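Local structure of ECXA (4L63) at residues I107-P110 with S111-R115. The protein is a zinc-binding protein from Escherichia coli that probably acts as a metallopeptidase of the Met-zincin family. Residues are numbered along the deposited sequence; the frame is centred on the assembly and turned at random.
Sequences IFDP and SGNSR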
ATOM      1  N   ILE A 107     -30.234 -11.908  -9.505  1.00 68.00           N
ATOM      2  CA  ILE A 107     -29.942 -13.218  -8.936  1.00 68.00           C
ATOM      3  C   ILE A 107     -28.665 -13.799  -9.534  1.00 73.24           C
ATOM      4  O   ILE A 107     -28.627 -14.136 -10.717  1.00 70.40           O
ATOM      5  CB  ILE A 107     -31.083 -14.219  -9.173  1.00 71.18           C
ATOM      6  CG1 ILE A 107     -32.382 -13.732  -8.533  1.00 71.49           C
ATOM      7  CG2 ILE A 107     -30.699 -15.592  -8.637  1.00 71.30           C
ATOM      8  CD1 ILE A 107     -33.505 -14.763  -8.612  1.00 75.92           C
ATOM      9  N   PHE A 108     -27.623 -13.919  -8.717  1.00 65.35           N
ATOM     10  CA  PHE A 108     -26.374 -14.523  -9.168  1.00 65.34           C
ATOM     11  C   PHE A 108     -26.474 -16.036  -9.103  1.00 67.38           C
ATOM     12  O   PHE A 108     -26.623 -16.615  -8.024  1.00 66.17           O
ATOM     13  CB  PHE A 108     -25.187 -14.038  -8.333  1.00 62.03           C
ATOM     14  CG  PHE A 108     -23.855 -14.566  -8.808  1.00 62.10           C
ATOM     15  CD1 PHE A 108     -23.241 -14.031  -9.930  1.00 62.85           C
ATOM     16  CD2 PHE A 108     -23.219 -15.597  -8.132  1.00 61.56           C
ATOM     17  CE1 PHE A 108     -22.013 -14.512 -10.367  1.00 63.08           C
ATOM     18  CE2 PHE A 108     -21.992 -16.078  -8.558  1.00 61.78           C
ATOM     19  CZ  PHE A 108     -21.390 -15.538  -9.682  1.00 62.57           C
ATOM     20  N   ASP A 109     -26.384 -16.669 -10.266  1.00 69.83           N
ATOM     21  CA  ASP A 109     -26.539 -18.113 -10.377  1.00 72.01           C
ATOM     22  C   ASP A 109     -25.264 -18.775 -10.897  1.00 72.36           C
ATOM     23  O   ASP A 109     -24.881 -18.581 -12.052  1.00 73.77           O
ATOM     24  CB  ASP A 109     -27.719 -18.445 -11.292  1.00 77.01           C
ATOM     25  CG  ASP A 109     -27.873 -19.932 -11.528  1.00 78.06           C
ATOM     26  OD1 ASP A 109     -27.503 -20.724 -10.635  1.00 77.09           O
ATOM     27  OD2 ASP A 109     -28.366 -20.309 -12.611  1.00 94.84           O
ATOM     28  N   PRO A 110     -24.605 -19.566 -10.038  1.00 71.21           N
ATOM     29  CA  PRO A 110     -23.356 -20.253 -10.387  1.00 71.52           C
ATOM     30  C   PRO A 110     -23.507 -21.226 -11.561  1.00 75.26           C
ATOM     31  O   PRO A 110     -22.503 -21.634 -12.146  1.00 75.76           O
ATOM     32  CB  PRO A 110     -23.001 -20.998  -9.098  1.00 70.00           C
ATOM     33  CG  PRO A 110     -23.652 -20.192  -8.010  1.00 67.66           C
ATOM     34  CD  PRO A 110     -24.941 -19.721  -8.611  1.00 69.37           C
ATOM     35  N   SER A 111     -24.741 -21.587 -11.899  1.00 77.41           N
ATOM     36  CA  SER A 111     -24.986 -22.448 -13.052  1.00 86.68           C
ATOM     37  C   SER A 111     -24.899 -21.668 -14.363  1.00 87.38           C
ATOM     38  O   SER A 111     -24.804 -22.258 -15.438  1.00 92.88           O
ATOM     39  CB  SER A 111     -26.354 -23.127 -12.936  1.00 87.68           C
ATOM     40  OG  SER A 111     -26.349 -24.098 -11.905  1.00 88.76           O
ATOM     41  N   GLY A 112     -24.938 -20.342 -14.268  1.00 81.25           N
ATOM     42  CA  GLY A 112     -24.817 -19.491 -15.436  1.00 81.21           C
ATOM     43  C   GLY A 112     -26.076 -18.718 -15.773  1.00 82.24           C
ATOM     44  O   GLY A 112     -26.018 -17.722 -16.494  1.00 82.32           O
ATOM     45  N   ASN A 113     -27.217 -19.173 -15.257  1.00 85.18           N
ATOM     46  CA  ASN A 113     -28.489 -18.500 -15.506  1.00 84.92           C
ATOM     47  C   ASN A 113     -28.765 -17.369 -14.514  1.00 81.92           C
ATOM     48  O   ASN A 113     -29.773 -17.377 -13.803  1.00 81.47           O
ATOM     49  CB  ASN A 113     -29.643 -19.502 -15.477  1.00 87.21           C
ATOM     50  CG  ASN A 113     -30.935 -18.902 -15.988  1.00101.59           C
ATOM     51  OD1 ASN A 113     -30.922 -18.016 -16.842  1.00107.54           O
ATOM     52  ND2 ASN A 113     -32.059 -19.370 -15.458  1.00 98.88           N
ATOM     53  N   SER A 114     -27.856 -16.398 -14.476  1.00 79.00           N
ATOM     54  CA  SER A 114     -28.024 -15.219 -13.641  1.00 76.54           C
ATOM     55  C   SER A 114     -29.066 -14.299 -14.262  1.00 80.12           C
ATOM     56  O   SER A 114     -29.075 -14.090 -15.479  1.00 79.87           O
ATOM     57  CB  SER A 114     -26.691 -14.488 -13.468  1.00 73.44           C
ATOM     58  OG  SER A 114     -25.825 -15.230 -12.631  1.00 71.74           O
ATOM     59  N   ARG A 115     -29.954 -13.762 -13.432  1.00 78.45           N
ATOM     60  CA  ARG A 115     -31.042 -12.939 -13.936  1.00 78.40           C
ATOM     61  C   ARG A 115     -31.044 -11.549 -13.318  1.00 77.06           C
ATOM     62  O   ARG A 115     -30.950 -11.393 -12.099  1.00 75.56           O
ATOM     63  CB  ARG A 115     -32.391 -13.626 -13.689  1.00 79.68           C
ATOM     64  CG  ARG A 115     -32.304 -15.134 -13.472  1.00 81.15           C
ATOM     65  CD  ARG A 115     -33.676 -15.735 -13.204  1.00 82.68           C
ATOM     66  NE  ARG A 115     -34.284 -15.200 -11.987  1.00 84.66           N
ATOM     67  CZ  ARG A 115     -35.594 -15.174 -11.755  1.00 86.94           C
ATOM     68  NH1 ARG A 115     -36.061 -14.663 -10.625  1.00 87.39           N
ATOM     69  NH2 ARG A 115     -36.437 -15.658 -12.657  1.00 89.87           N
TER
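I107 meets the R115 guanidinium at its edge, near its plane, in a beta hairpin whose loop joins strands 104-107 and 115-119: CD1 lies 3.3 Å from R115 NH1, the two side chains running alongside each other. The D109 carboxylate is instead met from above its plane, where S111 N donates to D109 OD1 at 3.2 Å, while OD2 accepts a weak bond from the backbone N of N113. With CG anti to the backbone N (chi1 176°), the D109 side chain is directed toward these backbone N-H groups. The backbones of I107 and R115 form an antiparallel hydrogen-bonded pair, with I107 N 2.7 Å from R115 O. A type I turn from D109 to G112 reverses the chain, and N113 centres an inverse gamma turn that follows. One residue can thus organise a loop through both backbone and side chain, as D109 does here. F108, whose CB points away from 111-115, packs on I28 and Y29 of helix 25-29, and its side chain lies about 6 Å from that of the zinc ligand H164. OG of the buried S114, also hydrogen-bonded to Y29 OH, takes an almost straight bond from D109 N, 2.8 Å long and 177° at the hydrogen.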